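PDB 2DC0: probable amidase from Thermus thermophilus, which belongs to the amidase family, alpha/beta proteins built round a large mixed beta-sheet flanked by helices. Local coordinates for residues Arg287-Glu298 with Leu316-Tyr327; Asn235-Leu245 with Gly347-Val355. All coordinates share one frame; numbering follows the deposited sequence.

The two contacts lie at separate places in one chain, their centres about 33 Å and their nearest atoms about 15 Å apart, without touching. In chain order the parallel strand pair of contact 2 brackets contact 1: strand 237-240 comes first, then helix 281-296, the end of helix 310-321 and the start of helix 324-345, and finally strand 350-354. Helix 324-345 is the physical connection, since its first turn belongs to contact 1 and strand 350-354 follows it directly. Contact 2 joins neighbouring strands near one end of the mixed sheet, next to outermost strand 270-273, whereas contact 1 packs helices within the largely helical excursion between those strands, at a surface that also meets the second subunit.

Contact 1. Residues Arg287-Glu298 with Leu316-Tyr327; sequences RLVRYEAARIHE and LLAGLALTEKDY
Tyr-291 and Tyr-327 form an offset stack, with ring centroids 4.5 Å apart and planes 14° from parallel. The overlap is displaced: CB of Tyr-327, rather than its ring, sits over the centre of the Tyr-291 ring, 3.6 Å from the centroid, as a CH-pi contact. Both tyrosines carry CG opposite the backbone N, yet the side chains run roughly at right angles. Beyond the stack, Tyr-327 OH donates to Glu-292 OE2 at 2.5 Å, and this oxygen receives it on its anti lone pair; Ser-200 and Ser-202 hold the same carboxylate.

On the other face of the Tyr-291 ring, Arg-295 NH1 lies toward the rim, and Leu-320 CD2 backs the guanidinium from its far side. A bend at chi2 (-52°) brings the guanidinium alongside that face, and two backbone carbonyls meet its edge. NH1 reaches Gly-319 O at 2.9 Å, approaching from above the carbonyl plane, while NH2 meets Leu-322 O at 2.9 Å almost head-on to the carbonyl. Two bonds thus fix the guanidinium's rotation.

Where the helices cross, Gly-319 CA lies 3.4 Å from Arg-290 O, a CA-H...O contact, and Ala-294 CB reaches Leu-316 O at 3.4 Å. Gly-319 faces Arg-290 O and Ala-294 CB with a bare CA, which lets the axes of 287-296 and 316-321 approach to 7.4 Å at -98°. Tyr-327 also meets Tyr-327 of the second subunit, and Glu-324 OE1 hydrogen-bonds to Tyr-291 OH of that subunit. The geometry is that of a near-perpendicular, glycine-mediated helix crossing beside a Thr-323/Asp-326 capping box.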
# COMPACT_ATOMS: atom_id res chain seq x y z
N ARG A 287 15.10 3.15 7.64
CA ARG A 287 15.93 2.39 6.71
C ARG A 287 15.49 2.56 5.27
O ARG A 287 16.31 2.77 4.38
CB ARG A 287 15.93 0.90 7.08
CG ARG A 287 16.39 0.65 8.50
CD ARG A 287 16.66 -0.83 8.76
NE ARG A 287 17.14 -1.03 10.13
CZ ARG A 287 17.82 -2.10 10.54
NH1 ARG A 287 18.11 -3.07 9.68
NH2 ARG A 287 18.22 -2.19 11.80
N LEU A 288 14.18 2.49 5.03
CA LEU A 288 13.66 2.63 3.68
C LEU A 288 14.01 3.98 3.07
O LEU A 288 14.52 4.05 1.95
CB LEU A 288 12.14 2.41 3.69
CG LEU A 288 11.52 2.13 2.32
CD1 LEU A 288 10.16 1.46 2.48
CD2 LEU A 288 11.40 3.44 1.56
N VAL A 289 13.74 5.06 3.80
CA VAL A 289 14.02 6.41 3.32
C VAL A 289 15.52 6.70 3.18
O VAL A 289 15.95 7.23 2.15
CB VAL A 289 13.36 7.46 4.26
CG1 VAL A 289 13.90 8.87 3.95
CG2 VAL A 289 11.84 7.45 4.05
N ARG A 290 16.31 6.38 4.20
CA ARG A 290 17.75 6.64 4.12
C ARG A 290 18.39 5.88 2.97
O ARG A 290 19.29 6.39 2.31
CB ARG A 290 18.43 6.27 5.43
CG ARG A 290 18.09 7.24 6.56
CD ARG A 290 18.80 6.89 7.84
NE ARG A 290 18.59 7.90 8.86
CZ ARG A 290 18.99 7.78 10.12
NH1 ARG A 290 19.61 6.68 10.51
NH2 ARG A 290 18.75 8.76 10.99
N TYR A 291 17.92 4.65 2.72
CA TYR A 291 18.47 3.86 1.62
C TYR A 291 18.21 4.57 0.30
O TYR A 291 19.14 4.75 -0.50
CB TYR A 291 17.82 2.47 1.57
CG TYR A 291 18.35 1.61 0.43
CD1 TYR A 291 19.51 0.85 0.58
CD2 TYR A 291 17.71 1.59 -0.81
CE1 TYR A 291 20.03 0.10 -0.48
CE2 TYR A 291 18.22 0.84 -1.88
CZ TYR A 291 19.38 0.10 -1.70
OH TYR A 291 19.89 -0.64 -2.74
N GLU A 292 16.97 4.96 0.05
CA GLU A 292 16.62 5.64 -1.20
C GLU A 292 17.30 7.00 -1.31
O GLU A 292 17.79 7.35 -2.38
CB GLU A 292 15.09 5.81 -1.33
CG GLU A 292 14.30 4.50 -1.44
CD GLU A 292 12.83 4.70 -1.83
OE1 GLU A 292 12.34 5.84 -1.82
OE2 GLU A 292 12.16 3.69 -2.14
N ALA A 293 17.33 7.75 -0.21
CA ALA A 293 17.93 9.08 -0.21
C ALA A 293 19.43 9.01 -0.50
O ALA A 293 19.97 9.85 -1.23
CB ALA A 293 17.69 9.77 1.12
N ALA A 294 20.10 8.02 0.08
CA ALA A 294 21.54 7.88 -0.13
C ALA A 294 21.86 7.59 -1.60
O ALA A 294 22.87 8.05 -2.12
CB ALA A 294 22.09 6.78 0.76
N ARG A 295 21.00 6.82 -2.27
CA ARG A 295 21.26 6.50 -3.66
C ARG A 295 21.04 7.72 -4.56
O ARG A 295 21.60 7.80 -5.66
CB ARG A 295 20.41 5.31 -4.10
CG ARG A 295 20.65 4.05 -3.24
CD ARG A 295 22.14 3.73 -3.17
NE ARG A 295 22.52 2.56 -2.37
CZ ARG A 295 22.37 2.45 -1.05
NH1 ARG A 295 21.82 3.43 -0.34
NH2 ARG A 295 22.83 1.37 -0.42
N ILE A 296 20.23 8.67 -4.11
CA ILE A 296 20.00 9.87 -4.89
C ILE A 296 21.24 10.76 -4.86
O ILE A 296 21.65 11.30 -5.89
CB ILE A 296 18.84 10.71 -4.32
CG1 ILE A 296 17.53 9.95 -4.48
CG2 ILE A 296 18.80 12.08 -5.00
CD1 ILE A 296 17.06 9.63 -5.93
N HIS A 297 21.84 10.88 -3.69
CA HIS A 297 23.01 11.73 -3.49
C HIS A 297 24.31 10.95 -3.41
O HIS A 297 25.31 11.47 -2.91
CB HIS A 297 22.82 12.55 -2.22
CG HIS A 297 21.60 13.40 -2.23
ND1 HIS A 297 21.55 14.62 -2.87
CD2 HIS A 297 20.36 13.19 -1.73
CE1 HIS A 297 20.33 15.12 -2.77
NE2 HIS A 297 19.59 14.28 -2.08
N GLU A 298 24.30 9.73 -3.90
CA GLU A 298 25.48 8.87 -3.86
C GLU A 298 26.73 9.47 -4.51
O GLU A 298 27.81 9.43 -3.94
CB GLU A 298 25.14 7.52 -4.50
CG GLU A 298 26.29 6.55 -4.52
CD GLU A 298 25.83 5.13 -4.76
OE1 GLU A 298 24.95 4.91 -5.62
OE2 GLU A 298 26.35 4.22 -4.08
N LEU A 316 22.97 10.13 5.50
CA LEU A 316 23.22 9.61 4.16
C LEU A 316 24.17 8.42 4.21
O LEU A 316 23.97 7.43 3.51
CB LEU A 316 23.79 10.71 3.25
CG LEU A 316 22.79 11.77 2.78
CD1 LEU A 316 23.50 12.80 1.92
CD2 LEU A 316 21.66 11.11 1.99
N LEU A 317 25.20 8.51 5.05
CA LEU A 317 26.16 7.41 5.19
C LEU A 317 25.48 6.17 5.76
O LEU A 317 25.79 5.04 5.37
CB LEU A 317 27.33 7.82 6.09
CG LEU A 317 28.27 8.85 5.46
CD1 LEU A 317 29.27 9.35 6.49
CD2 LEU A 317 28.99 8.22 4.27
N ALA A 318 24.54 6.39 6.67
CA ALA A 318 23.80 5.28 7.25
C ALA A 318 23.00 4.64 6.12
O ALA A 318 22.81 3.43 6.09
CB ALA A 318 22.87 5.79 8.36
N GLY A 319 22.56 5.47 5.17
CA GLY A 319 21.80 4.97 4.04
C GLY A 319 22.65 4.12 3.10
O GLY A 319 22.17 3.16 2.49
N LEU A 320 23.93 4.48 2.98
CA LEU A 320 24.85 3.74 2.13
C LEU A 320 25.34 2.47 2.81
O LEU A 320 25.80 1.54 2.15
CB LEU A 320 26.06 4.61 1.77
CG LEU A 320 25.80 5.76 0.79
CD1 LEU A 320 27.11 6.48 0.49
CD2 LEU A 320 25.20 5.20 -0.49
N ALA A 321 25.25 2.45 4.13
CA ALA A 321 25.66 1.30 4.93
C ALA A 321 24.60 0.21 4.86
O ALA A 321 24.87 -0.96 5.14
CB ALA A 321 25.90 1.73 6.39
N LEU A 322 23.37 0.61 4.52
CA LEU A 322 22.27 -0.34 4.37
C LEU A 322 22.41 -0.92 2.97
O LEU A 322 22.66 -0.19 2.01
CB LEU A 322 20.92 0.38 4.49
CG LEU A 322 20.60 0.99 5.86
CD1 LEU A 322 19.32 1.81 5.80
CD2 LEU A 322 20.48 -0.13 6.89
N THR A 323 22.26 -2.24 2.86
CA THR A 323 22.38 -2.92 1.57
C THR A 323 21.03 -3.10 0.91
O THR A 323 20.00 -2.77 1.49
CB THR A 323 22.98 -4.31 1.76
OG1 THR A 323 22.09 -5.09 2.56
CG2 THR A 323 24.33 -4.21 2.47
N GLU A 324 21.03 -3.62 -0.32
CA GLU A 324 19.79 -3.84 -1.03
C GLU A 324 18.94 -4.88 -0.29
O GLU A 324 17.71 -4.91 -0.44
CB GLU A 324 20.07 -4.26 -2.49
CG GLU A 324 20.83 -5.56 -2.69
CD GLU A 324 19.96 -6.78 -2.48
OE1 GLU A 324 18.86 -6.83 -3.08
OE2 GLU A 324 20.37 -7.68 -1.72
N LYS A 325 19.58 -5.72 0.51
CA LYS A 325 18.86 -6.72 1.30
C LYS A 325 18.07 -5.99 2.39
O LYS A 325 16.90 -6.30 2.64
CB LYS A 325 19.83 -7.72 1.95
CG LYS A 325 19.18 -8.69 2.96
CD LYS A 325 18.13 -9.58 2.30
CE LYS A 325 17.62 -10.67 3.25
NZ LYS A 325 16.87 -10.13 4.43
N ASP A 326 18.70 -5.01 3.04
CA ASP A 326 18.02 -4.24 4.08
C ASP A 326 16.83 -3.52 3.46
O ASP A 326 15.78 -3.40 4.08
CB ASP A 326 18.97 -3.21 4.71
CG ASP A 326 20.10 -3.85 5.49
OD1 ASP A 326 19.82 -4.70 6.36
OD2 ASP A 326 21.28 -3.50 5.24
N TYR A 327 17.00 -3.04 2.24
CA TYR A 327 15.95 -2.33 1.54
C TYR A 327 14.79 -3.28 1.23
O TYR A 327 13.63 -2.94 1.44
CB TYR A 327 16.51 -1.70 0.26
CG TYR A 327 15.51 -0.90 -0.53
CD1 TYR A 327 14.81 0.17 0.04
CD2 TYR A 327 15.26 -1.20 -1.87
CE1 TYR A 327 13.89 0.91 -0.70
CE2 TYR A 327 14.35 -0.46 -2.61
CZ TYR A 327 13.67 0.59 -2.03
OH TYR A 327 12.76 1.31 -2.78

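Contact 2. Residues Asn235-Leu245 with Gly347-Val355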
# COMPACT_ATOMS: atom_id res chain seq x y z
N ASN A 235 -22.36 14.13 12.11
CA ASN A 235 -22.07 13.07 13.07
C ASN A 235 -20.78 12.32 12.72
O ASN A 235 -20.76 11.10 12.59
CB ASN A 235 -23.24 12.09 13.12
CG ASN A 235 -24.51 12.73 13.66
OD1 ASN A 235 -25.62 12.40 13.25
ND2 ASN A 235 -24.34 13.65 14.60
N PRO A 236 -19.67 13.06 12.55
CA PRO A 236 -18.40 12.43 12.22
C PRO A 236 -17.96 11.46 13.31
O PRO A 236 -18.21 11.69 14.50
CB PRO A 236 -17.45 13.62 12.08
CG PRO A 236 -18.01 14.60 13.07
CD PRO A 236 -19.49 14.50 12.81
N VAL A 237 -17.33 10.37 12.90
CA VAL A 237 -16.84 9.37 13.84
C VAL A 237 -15.32 9.37 13.72
O VAL A 237 -14.78 9.07 12.66
CB VAL A 237 -17.37 7.95 13.51
CG1 VAL A 237 -16.82 6.94 14.50
CG2 VAL A 237 -18.90 7.95 13.54
N PHE A 238 -14.64 9.74 14.80
CA PHE A 238 -13.19 9.81 14.79
C PHE A 238 -12.57 8.67 15.58
O PHE A 238 -13.00 8.37 16.70
CB PHE A 238 -12.74 11.14 15.38
CG PHE A 238 -13.16 12.34 14.57
CD1 PHE A 238 -12.55 12.61 13.34
CD2 PHE A 238 -14.15 13.20 15.03
CE1 PHE A 238 -12.92 13.73 12.60
CE2 PHE A 238 -14.53 14.32 14.30
CZ PHE A 238 -13.91 14.58 13.07
N GLY A 239 -11.55 8.04 15.00
CA GLY A 239 -10.87 6.96 15.68
C GLY A 239 -9.59 7.49 16.31
O GLY A 239 -8.88 8.29 15.70
N VAL A 240 -9.31 7.06 17.53
CA VAL A 240 -8.12 7.50 18.24
C VAL A 240 -7.26 6.28 18.58
O VAL A 240 -7.70 5.41 19.33
CB VAL A 240 -8.51 8.26 19.54
CG1 VAL A 240 -7.27 8.67 20.31
CG2 VAL A 240 -9.34 9.49 19.18
N PRO A 241 -6.04 6.21 18.02
CA PRO A 241 -5.12 5.10 18.26
C PRO A 241 -4.34 5.25 19.56
O PRO A 241 -3.14 5.53 19.56
CB PRO A 241 -4.22 5.14 17.02
CG PRO A 241 -4.11 6.62 16.77
CD PRO A 241 -5.53 7.12 16.98
N LEU A 242 -5.05 5.06 20.67
CA LEU A 242 -4.45 5.20 21.99
C LEU A 242 -3.21 4.34 22.22
O LEU A 242 -2.24 4.82 22.80
CB LEU A 242 -5.51 4.92 23.06
CG LEU A 242 -6.66 5.95 23.08
CD1 LEU A 242 -7.65 5.60 24.19
CD2 LEU A 242 -6.11 7.35 23.30
N ASP A 243 -3.24 3.08 21.78
CA ASP A 243 -2.08 2.22 21.98
C ASP A 243 -0.85 2.78 21.27
O ASP A 243 0.26 2.77 21.82
CB ASP A 243 -2.38 0.75 21.58
CG ASP A 243 -2.82 0.58 20.12
OD1 ASP A 243 -3.06 1.57 19.40
OD2 ASP A 243 -2.92 -0.59 19.69
N PHE A 244 -1.04 3.30 20.06
CA PHE A 244 0.05 3.89 19.29
C PHE A 244 0.60 5.13 20.00
O PHE A 244 1.80 5.38 20.01
CB PHE A 244 -0.44 4.28 17.90
CG PHE A 244 0.61 4.96 17.06
CD1 PHE A 244 1.68 4.24 16.54
CD2 PHE A 244 0.54 6.33 16.81
CE1 PHE A 244 2.67 4.87 15.78
CE2 PHE A 244 1.53 6.98 16.06
CZ PHE A 244 2.59 6.25 15.55
N LEU A 245 -0.30 5.91 20.60
CA LEU A 245 0.09 7.16 21.28
C LEU A 245 0.63 6.97 22.69
O LEU A 245 1.27 7.87 23.24
CB LEU A 245 -1.11 8.11 21.34
CG LEU A 245 -1.63 8.64 20.00
CD1 LEU A 245 -2.92 9.42 20.23
CD2 LEU A 245 -0.57 9.53 19.36
N GLY A 347 -14.69 1.60 9.71
CA GLY A 347 -15.72 1.97 10.66
C GLY A 347 -15.66 3.39 11.21
O GLY A 347 -16.56 3.79 11.94
N VAL A 348 -14.60 4.14 10.90
CA VAL A 348 -14.48 5.52 11.37
C VAL A 348 -14.26 6.43 10.16
O VAL A 348 -13.83 5.97 9.10
CB VAL A 348 -13.31 5.72 12.40
CG1 VAL A 348 -13.54 4.86 13.63
CG2 VAL A 348 -11.97 5.39 11.76
N ASP A 349 -14.56 7.71 10.30
CA ASP A 349 -14.38 8.63 9.18
C ASP A 349 -12.92 9.05 9.03
O ASP A 349 -12.45 9.32 7.93
CB ASP A 349 -15.28 9.86 9.36
CG ASP A 349 -16.75 9.51 9.29
OD1 ASP A 349 -17.15 8.83 8.32
OD2 ASP A 349 -17.52 9.89 10.20
N ALA A 350 -12.20 9.08 10.15
CA ALA A 350 -10.79 9.44 10.13
C ALA A 350 -10.18 9.19 11.49
O ALA A 350 -10.89 8.97 12.46
CB ALA A 350 -10.63 10.92 9.76
N LEU A 351 -8.85 9.21 11.53
CA LEU A 351 -8.14 9.04 12.78
C LEU A 351 -7.74 10.44 13.19
O LEU A 351 -7.53 11.31 12.35
CB LEU A 351 -6.88 8.19 12.59
CG LEU A 351 -7.06 6.79 12.00
CD1 LEU A 351 -5.73 6.04 12.07
CD2 LEU A 351 -8.14 6.05 12.77
N LEU A 352 -7.65 10.65 14.50
CA LEU A 352 -7.22 11.92 15.08
C LEU A 352 -6.08 11.63 16.04
O LEU A 352 -6.12 10.66 16.79
CB LEU A 352 -8.35 12.58 15.87
CG LEU A 352 -9.56 13.16 15.15
CD1 LEU A 352 -10.43 13.91 16.15
CD2 LEU A 352 -9.08 14.11 14.05
N LEU A 353 -5.05 12.47 16.01
CA LEU A 353 -3.90 12.36 16.90
C LEU A 353 -3.05 13.61 16.71
O LEU A 353 -3.02 14.18 15.63
CB LEU A 353 -3.06 11.12 16.57
CG LEU A 353 -2.37 11.07 15.20
CD1 LEU A 353 -1.08 10.25 15.28
CD2 LEU A 353 -3.33 10.46 14.19
N PRO A 354 -2.36 14.06 17.77
CA PRO A 354 -1.53 15.25 17.64
C PRO A 354 -0.49 15.07 16.54
O PRO A 354 -0.12 13.94 16.21
CB PRO A 354 -0.88 15.37 19.01
CG PRO A 354 -1.90 14.77 19.92
CD PRO A 354 -2.33 13.54 19.14
N VAL A 355 -0.02 16.17 15.97
CA VAL A 355 0.98 16.10 14.92
C VAL A 355 2.37 16.20 15.56
O VAL A 355 3.38 15.92 14.91
CB VAL A 355 0.80 17.25 13.91
CG1 VAL A 355 1.29 18.56 14.50
CG2 VAL A 355 1.55 16.92 12.62
O HOH W 1 -20.16 10.30 9.83
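Val-348 opens the pairing with Val-237, their CG1 methyls 4.0 Å apart where the two side chains cross at about a right angle. The preceding Gly-347 has a positive phi (88°), a backbone shape suited to glycine.

Asp-349 grips Val-237 twice. Its N donates to Val-237 O at 2.7 Å, in the carbonyl plane, and its OD2 accepts Val-237 N at 2.7 Å on the anti side, 22° out of the carboxylate plane. The carboxylate therefore stands in the pairing as acceptor for Val-237 N, just before the regular parallel bridges begin. A water bridges OD2 and Asn-235 O, and OD1 forms a salt bridge with Lys-421.

Ala-350 and Leu-351 form parallel bridges with Phe-238 and Gly-239. Ala-350 O accepts Gly-239 N at 2.8 Å, nearly straight at 173°, and Gly-239 O returns the link to Leu-352 N at 2.9 Å. Leu-351 CD2 reaches over the glycine backbone, and its CA lies 3.1 Å from Gly-239 O in a CA-H...O contact.

Leu-352 lays CD1 over one face of the Phe-238 ring, 3.9 Å from the centroid, in a CH-pi contact offset toward the rim. Its carbonyl O is buried without a polar partner, with Pro-241 CD among its neighbours. Pro-241 centres an inverse gamma turn that leads into helix 242-245.

Leu-353 places CB 4.0 Å from Leu-245 CD1, joining the strand to that helix, and Pro-354 CD also lies near this methyl.

Within the mixed sheet, strand 350-354 runs between 237-240 and 406-413, while edge strand 270-273 flanks 237-240 on its other side; helix 419-430 packs Leu-425 against Pro-236, Asp-349 and Ala-350.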